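PDB 2VK9: alpha-toxin from Clostridium novyi, which belongs to the large clostridial toxins and carries a catalytic domain of the GT-A glycosyltransferase type together with an N-terminal helical domain. Local coordinates for residues L25-D36 / I45-V56. Sequence-based numbering, arbitrary orientation.
Sequences LILDALENFNRD and IYSKLSKLNELV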
ATOM      1  N   LEU A  25      21.640 -20.857 -28.056  1.00 32.31           N
ATOM      2  CA  LEU A  25      20.267 -20.838 -27.555  1.00 32.29           C
ATOM      3  C   LEU A  25      19.659 -19.431 -27.604  1.00 32.78           C
ATOM      4  O   LEU A  25      18.534 -19.263 -28.083  1.00 32.85           O
ATOM      5  CB  LEU A  25      20.174 -21.421 -26.140  1.00 31.72           C
ATOM      6  CG  LEU A  25      20.257 -22.943 -25.979  1.00 30.23           C
ATOM      7  CD1 LEU A  25      19.908 -23.347 -24.558  1.00 29.56           C
ATOM      8  CD2 LEU A  25      19.364 -23.670 -26.957  1.00 28.09           C
ATOM      9  N   ILE A  26      20.417 -18.442 -27.120  1.00 33.15           N
ATOM     10  CA  ILE A  26      20.030 -17.033 -27.175  1.00 33.63           C
ATOM     11  C   ILE A  26      19.851 -16.613 -28.618  1.00 34.59           C
ATOM     12  O   ILE A  26      18.860 -15.976 -28.960  1.00 34.81           O
ATOM     13  CB  ILE A  26      21.109 -16.123 -26.556  1.00 33.41           C
ATOM     14  CG1 ILE A  26      21.241 -16.378 -25.061  1.00 32.77           C
ATOM     15  CG2 ILE A  26      20.816 -14.648 -26.837  1.00 32.44           C
ATOM     16  CD1 ILE A  26      22.592 -15.987 -24.508  1.00 32.32           C
ATOM     17  N   LEU A  27      20.828 -16.977 -29.451  1.00 35.73           N
ATOM     18  CA  LEU A  27      20.850 -16.608 -30.863  1.00 36.87           C
ATOM     19  C   LEU A  27      19.674 -17.190 -31.615  1.00 37.99           C
ATOM     20  O   LEU A  27      19.213 -16.593 -32.576  1.00 38.06           O
ATOM     21  CB  LEU A  27      22.157 -17.069 -31.504  1.00 36.79           C
ATOM     22  CG  LEU A  27      23.277 -16.061 -31.865  1.00 36.80           C
ATOM     23  CD1 LEU A  27      23.287 -14.780 -31.038  1.00 36.27           C
ATOM     24  CD2 LEU A  27      24.620 -16.764 -31.751  1.00 36.61           C
ATOM     25  N   ASP A  28      19.194 -18.352 -31.171  1.00 39.64           N
ATOM     26  CA  ASP A  28      18.024 -19.002 -31.774  1.00 41.26           C
ATOM     27  C   ASP A  28      16.731 -18.368 -31.316  1.00 41.77           C
ATOM     28  O   ASP A  28      15.832 -18.152 -32.124  1.00 41.97           O
ATOM     29  CB  ASP A  28      17.984 -20.494 -31.445  1.00 41.77           C
ATOM     30  CG  ASP A  28      19.135 -21.262 -32.059  1.00 43.62           C
ATOM     31  OD1 ASP A  28      20.004 -20.642 -32.722  1.00 46.52           O
ATOM     32  OD2 ASP A  28      19.173 -22.494 -31.869  1.00 45.91           O
ATOM     33  N   ALA A  29      16.636 -18.087 -30.019  1.00 42.59           N
ATOM     34  CA  ALA A  29      15.484 -17.392 -29.475  1.00 43.57           C
ATOM     35  C   ALA A  29      15.350 -15.983 -30.065  1.00 44.64           C
ATOM     36  O   ALA A  29      14.240 -15.530 -30.346  1.00 44.92           O
ATOM     37  CB  ALA A  29      15.557 -17.347 -27.976  1.00 43.28           C
ATOM     38  N   LEU A  30      16.474 -15.301 -30.272  1.00 45.86           N
ATOM     39  CA  LEU A  30      16.451 -14.011 -30.942  1.00 47.26           C
ATOM     40  C   LEU A  30      16.054 -14.148 -32.409  1.00 48.64           C
ATOM     41  O   LEU A  30      15.395 -13.269 -32.963  1.00 48.80           O
ATOM     42  CB  LEU A  30      17.800 -13.306 -30.836  1.00 47.01           C
ATOM     43  CG  LEU A  30      17.779 -11.882 -31.398  1.00 46.75           C
ATOM     44  CD1 LEU A  30      16.867 -10.993 -30.577  1.00 46.31           C
ATOM     45  CD2 LEU A  30      19.160 -11.290 -31.473  1.00 46.76           C
ATOM     46  N   GLU A  31      16.463 -15.249 -33.030  1.00 50.34           N
ATOM     47  CA  GLU A  31      16.140 -15.528 -34.427  1.00 52.18           C
ATOM     48  C   GLU A  31      14.627 -15.617 -34.616  1.00 53.19           C
ATOM     49  O   GLU A  31      14.056 -14.952 -35.484  1.00 53.26           O
ATOM     50  CB  GLU A  31      16.828 -16.830 -34.868  1.00 52.45           C
ATOM     51  CG  GLU A  31      16.465 -17.352 -36.256  1.00 53.78           C
ATOM     52  CD  GLU A  31      17.175 -16.611 -37.368  1.00 55.91           C
ATOM     53  OE1 GLU A  31      16.905 -15.397 -37.561  1.00 56.18           O
ATOM     54  OE2 GLU A  31      18.002 -17.253 -38.055  1.00 57.09           O
ATOM     55  N   ASN A  32      13.989 -16.432 -33.781  1.00 54.55           N
ATOM     56  CA  ASN A  32      12.554 -16.674 -33.863  1.00 55.87           C
ATOM     57  C   ASN A  32      11.695 -15.510 -33.384  1.00 56.42           C
ATOM     58  O   ASN A  32      10.647 -15.250 -33.963  1.00 56.47           O
ATOM     59  CB  ASN A  32      12.185 -17.963 -33.123  1.00 56.12           C
ATOM     60  CG  ASN A  32      12.778 -19.209 -33.785  1.00 57.44           C
ATOM     61  OD1 ASN A  32      12.740 -19.365 -35.016  1.00 58.72           O
ATOM     62  ND2 ASN A  32      13.326 -20.106 -32.966  1.00 57.98           N
ATOM     63  N   PHE A  33      12.138 -14.809 -32.343  1.00 57.29           N
ATOM     64  CA  PHE A  33      11.388 -13.666 -31.833  1.00 58.38           C
ATOM     65  C   PHE A  33      11.151 -12.608 -32.910  1.00 59.83           C
ATOM     66  O   PHE A  33      10.052 -12.064 -33.014  1.00 60.27           O
ATOM     67  CB  PHE A  33      12.063 -13.038 -30.609  1.00 57.74           C
ATOM     68  CG  PHE A  33      11.329 -11.843 -30.057  1.00 56.53           C
ATOM     69  CD1 PHE A  33      10.303 -12.004 -29.142  1.00 55.80           C
ATOM     70  CD2 PHE A  33      11.659 -10.555 -30.459  1.00 55.73           C
ATOM     71  CE1 PHE A  33       9.622 -10.900 -28.638  1.00 55.43           C
ATOM     72  CE2 PHE A  33      10.973  -9.450 -29.960  1.00 54.55           C
ATOM     73  CZ  PHE A  33       9.963  -9.622 -29.052  1.00 55.11           C
ATOM     74  N   ASN A  34      12.172 -12.316 -33.711  1.00 61.48           N
ATOM     75  CA  ASN A  34      12.045 -11.304 -34.759  1.00 63.14           C
ATOM     76  C   ASN A  34      11.011 -11.680 -35.816  1.00 64.75           C
ATOM     77  O   ASN A  34      10.316 -10.812 -36.352  1.00 64.83           O
ATOM     78  CB  ASN A  34      13.398 -11.024 -35.413  1.00 62.78           C
ATOM     79  CG  ASN A  34      14.362 -10.307 -34.485  1.00 61.99           C
ATOM     80  OD1 ASN A  34      13.963  -9.479 -33.662  1.00 60.86           O
ATOM     81  ND2 ASN A  34      15.643 -10.614 -34.622  1.00 61.37           N
ATOM     82  N   ARG A  35      10.913 -12.982 -36.090  1.00 66.81           N
ATOM     83  CA  ARG A  35       9.994 -13.526 -37.084  1.00 68.88           C
ATOM     84  C   ARG A  35       8.619 -13.792 -36.464  1.00 69.76           C
ATOM     85  O   ARG A  35       7.609 -13.232 -36.899  1.00 69.93           O
ATOM     86  CB  ARG A  35      10.585 -14.807 -37.680  1.00 68.70           C
ATOM     87  CG  ARG A  35       9.844 -15.362 -38.896  1.00 69.85           C
ATOM     88  CD  ARG A  35      10.524 -16.625 -39.433  1.00 70.02           C
ATOM     89  NE  ARG A  35      10.786 -17.592 -38.363  1.00 72.62           N
ATOM     90  CZ  ARG A  35       9.928 -18.525 -37.955  1.00 73.33           C
ATOM     91  NH1 ARG A  35       8.735 -18.639 -38.534  1.00 74.28           N
ATOM     92  NH2 ARG A  35      10.263 -19.350 -36.966  1.00 72.96           N
ATOM     93  N   ASP A  36       8.598 -14.638 -35.436  1.00 71.11           N
ATOM     94  CA  ASP A  36       7.360 -15.001 -34.748  1.00 72.42           C
ATOM     95  C   ASP A  36       6.898 -13.973 -33.714  1.00 73.01           C
ATOM     96  O   ASP A  36       7.111 -14.141 -32.491  1.00 73.31           O
ATOM     97  CB  ASP A  36       7.501 -16.374 -34.087  1.00 72.61           C
ATOM     98  CG  ASP A  36       7.566 -17.499 -35.093  1.00 73.83           C
ATOM     99  OD1 ASP A  36       7.566 -17.211 -36.318  1.00 74.91           O
ATOM    100  OD2 ASP A  36       7.613 -18.670 -34.652  1.00 75.14           O
ATOM    101  N   ILE A  45       4.104 -12.722 -26.105  1.00 44.87           N
ATOM    102  CA  ILE A  45       5.247 -11.859 -26.374  1.00 42.64           C
ATOM    103  C   ILE A  45       5.981 -11.592 -25.067  1.00 41.64           C
ATOM    104  O   ILE A  45       7.206 -11.631 -25.028  1.00 41.72           O
ATOM    105  CB  ILE A  45       4.837 -10.531 -27.041  1.00 42.49           C
ATOM    106  CG1 ILE A  45       4.144 -10.802 -28.373  1.00 42.22           C
ATOM    107  CG2 ILE A  45       6.044  -9.639 -27.282  1.00 41.52           C
ATOM    108  CD1 ILE A  45       3.464  -9.584 -28.959  1.00 42.49           C
ATOM    109  N   TYR A  46       5.247 -11.344 -23.988  1.00 40.29           N
ATOM    110  CA  TYR A  46       5.900 -11.114 -22.703  1.00 39.03           C
ATOM    111  C   TYR A  46       6.663 -12.351 -22.244  1.00 39.32           C
ATOM    112  O   TYR A  46       7.753 -12.228 -21.696  1.00 39.67           O
ATOM    113  CB  TYR A  46       4.918 -10.660 -21.624  1.00 37.52           C
ATOM    114  CG  TYR A  46       5.571 -10.430 -20.280  1.00 35.51           C
ATOM    115  CD1 TYR A  46       6.049  -9.177 -19.921  1.00 33.62           C
ATOM    116  CD2 TYR A  46       5.713 -11.471 -19.368  1.00 34.21           C
ATOM    117  CE1 TYR A  46       6.649  -8.964 -18.689  1.00 32.75           C
ATOM    118  CE2 TYR A  46       6.319 -11.267 -18.135  1.00 33.24           C
ATOM    119  CZ  TYR A  46       6.781 -10.014 -17.805  1.00 33.65           C
ATOM    120  OH  TYR A  46       7.371  -9.824 -16.582  1.00 34.14           O
ATOM    121  N   SER A  47       6.097 -13.535 -22.465  1.00 39.53           N
ATOM    122  CA  SER A  47       6.768 -14.776 -22.082  1.00 40.02           C
ATOM    123  C   SER A  47       8.016 -15.038 -22.927  1.00 40.05           C
ATOM    124  O   SER A  47       9.016 -15.543 -22.412  1.00 40.26           O
ATOM    125  CB  SER A  47       5.819 -15.974 -22.148  1.00 40.12           C
ATOM    126  OG  SER A  47       5.580 -16.357 -23.493  1.00 41.35           O
ATOM    127  N   LYS A  48       7.958 -14.694 -24.214  1.00 39.94           N
ATOM    128  CA  LYS A  48       9.113 -14.843 -25.102  1.00 39.88           C
ATOM    129  C   LYS A  48      10.261 -13.898 -24.754  1.00 39.25           C
ATOM    130  O   LYS A  48      11.431 -14.277 -24.846  1.00 39.54           O
ATOM    131  CB  LYS A  48       8.717 -14.708 -26.569  1.00 40.15           C
ATOM    132  CG  LYS A  48       8.286 -16.026 -27.185  1.00 42.14           C
ATOM    133  CD  LYS A  48       7.871 -15.853 -28.632  1.00 45.47           C
ATOM    134  CE  LYS A  48       7.150 -17.098 -29.129  1.00 48.42           C
ATOM    135  NZ  LYS A  48       6.962 -17.056 -30.615  1.00 51.06           N
ATOM    136  N   LEU A  49       9.928 -12.681 -24.346  1.00 38.47           N
ATOM    137  CA  LEU A  49      10.927 -11.757 -23.817  1.00 37.85           C
ATOM    138  C   LEU A  49      11.468 -12.279 -22.488  1.00 37.67           C
ATOM    139  O   LEU A  49      12.624 -12.042 -22.142  1.00 37.76           O
ATOM    140  CB  LEU A  49      10.331 -10.361 -23.632  1.00 37.61           C
ATOM    141  CG  LEU A  49       9.935  -9.597 -24.892  1.00 37.20           C
ATOM    142  CD1 LEU A  49       8.996  -8.464 -24.544  1.00 35.55           C
ATOM    143  CD2 LEU A  49      11.169  -9.074 -25.605  1.00 36.82           C
ATOM    144  N   SER A  50      10.623 -12.998 -21.757  1.00 37.33           N
ATOM    145  CA  SER A  50      11.005 -13.583 -20.482  1.00 37.12           C
ATOM    146  C   SER A  50      11.969 -14.758 -20.682  1.00 37.02           C
ATOM    147  O   SER A  50      12.834 -14.998 -19.833  1.00 37.13           O
ATOM    148  CB  SER A  50       9.760 -14.032 -19.711  1.00 37.05           C
ATOM    149  OG  SER A  50      10.077 -14.392 -18.377  1.00 37.13           O
ATOM    150  N   LYS A  51      11.813 -15.485 -21.793  1.00 36.52           N
ATOM    151  CA  LYS A  51      12.728 -16.574 -22.147  1.00 36.16           C
ATOM    152  C   LYS A  51      14.097 -16.029 -22.521  1.00 35.50           C
ATOM    153  O   LYS A  51      15.120 -16.557 -22.089  1.00 35.48           O
ATOM    154  CB  LYS A  51      12.180 -17.428 -23.297  1.00 36.58           C
ATOM    155  CG  LYS A  51      11.509 -18.747 -22.862  1.00 37.58           C
ATOM    156  CD  LYS A  51      10.002 -18.568 -22.533  1.00 38.94           C
ATOM    157  CE  LYS A  51       9.360 -19.828 -21.925  1.00 38.33           C
ATOM    158  NZ  LYS A  51       9.146 -20.912 -22.930  1.00 38.86           N
ATOM    159  N   LEU A  52      14.104 -14.970 -23.318  1.00 34.71           N
ATOM    160  CA  LEU A  52      15.334 -14.330 -23.741  1.00 34.07           C
ATOM    161  C   LEU A  52      16.129 -13.834 -22.554  1.00 34.02           C
ATOM    162  O   LEU A  52      17.354 -13.943 -22.536  1.00 34.34           O
ATOM    163  CB  LEU A  52      15.036 -13.171 -24.691  1.00 34.00           C
ATOM    164  CG  LEU A  52      14.762 -13.576 -26.141  1.00 33.52           C
ATOM    165  CD1 LEU A  52      13.891 -12.550 -26.809  1.00 33.48           C
ATOM    166  CD2 LEU A  52      16.055 -13.769 -26.917  1.00 32.56           C
ATOM    167  N   ASN A  53      15.437 -13.301 -21.556  1.00 33.66           N
ATOM    168  CA  ASN A  53      16.104 -12.796 -20.368  1.00 33.49           C
ATOM    169  C   ASN A  53      16.717 -13.912 -19.538  1.00 33.70           C
ATOM    170  O   ASN A  53      17.782 -13.751 -18.939  1.00 33.61           O
ATOM    171  CB  ASN A  53      15.138 -11.978 -19.524  1.00 33.30           C
ATOM    172  CG  ASN A  53      15.793 -11.390 -18.306  1.00 32.90           C
ATOM    173  OD1 ASN A  53      16.551 -10.429 -18.392  1.00 33.95           O
ATOM    174  ND2 ASN A  53      15.507 -11.966 -17.155  1.00 33.30           N
ATOM    175  N   GLU A  54      16.033 -15.046 -19.512  1.00 34.10           N
ATOM    176  CA  GLU A  54      16.500 -16.204 -18.769  1.00 34.81           C
ATOM    177  C   GLU A  54      17.720 -16.821 -19.443  1.00 34.47           C
ATOM    178  O   GLU A  54      18.678 -17.213 -18.773  1.00 34.26           O
ATOM    179  CB  GLU A  54      15.384 -17.233 -18.660  1.00 35.14           C
ATOM    180  CG  GLU A  54      15.538 -18.201 -17.511  1.00 37.68           C
ATOM    181  CD  GLU A  54      14.394 -19.181 -17.445  1.00 41.39           C
ATOM    182  OE1 GLU A  54      13.251 -18.747 -17.178  1.00 43.12           O
ATOM    183  OE2 GLU A  54      14.635 -20.389 -17.667  1.00 44.22           O
ATOM    184  N   LEU A  55      17.678 -16.897 -20.770  1.00 34.27           N
ATOM    185  CA  LEU A  55      18.808 -17.413 -21.540  1.00 34.27           C
ATOM    186  C   LEU A  55      20.076 -16.574 -21.334  1.00 34.54           C
ATOM    187  O   LEU A  55      21.163 -17.124 -21.171  1.00 34.48           O
ATOM    188  CB  LEU A  55      18.449 -17.566 -23.024  1.00 33.80           C
ATOM    189  CG  LEU A  55      17.318 -18.549 -23.384  1.00 32.85           C
ATOM    190  CD1 LEU A  55      17.058 -18.530 -24.863  1.00 31.55           C
ATOM    191  CD2 LEU A  55      17.574 -19.981 -22.926  1.00 32.28           C
ATOM    192  N   VAL A  56      19.928 -15.254 -21.309  1.00 34.93           N
ATOM    193  CA  VAL A  56      21.037 -14.370 -20.987  1.00 35.50           C
ATOM    194  C   VAL A  56      21.586 -14.677 -19.588  1.00 36.36           C
ATOM    195  O   VAL A  56      22.805 -14.813 -19.414  1.00 36.79           O
ATOM    196  CB  VAL A  56      20.626 -12.890 -21.102  1.00 35.46           C
ATOM    197  CG1 VAL A  56      21.687 -11.972 -20.493  1.00 34.98           C
ATOM    198  CG2 VAL A  56      20.389 -12.531 -22.559  1.00 35.44           C
TER
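L25 meets L55 mainly through its backbone, the carbonyl O lying 3.6 Å from L55 CD1, with the side chains more loosely apposed. I26 and L55 lie alongside each other, their side chains running opposite ways, I26 CG1 reaching L55 CB at 3.7 Å and I26 CD1 continuing to the L55 carbonyl. This reach follows from chi1 of -66°, which sets CG1 beside the backbone N. A29 faces the other helix, its CB touching L55 CD1 at 3.7 Å and L52 CD2 at 3.8 Å. L52 is a knob among I26, A29, L30 and F33; its CD2 lies against L30 N, while CD1 meets the F33 ring obliquely. F33 returns the packing as a knob among I45, K48, L49 and L52. With CG anti to the backbone N (chi1 179°), its ring extends across the interface, CZ 3.7 Å from L49 CD2, and K48 CB and I45 CG2 bound its edge. E82 of helix 69-90 also touches this ring. At D36 the extended K48 chain ends in a weak hydrogen bond from NZ to the backbone O, 3.5 Å; the carboxylate of this poorly ordered residue stays beyond salt-bridge distance of K48 NZ and pairs by charge with R35. Reciprocal knobs, segment axes approaching to 9.5 Å and 162° between their directions identify an antiparallel helical hairpin, which joins helix 69-90 in the N-terminal helical domain of this toxin family.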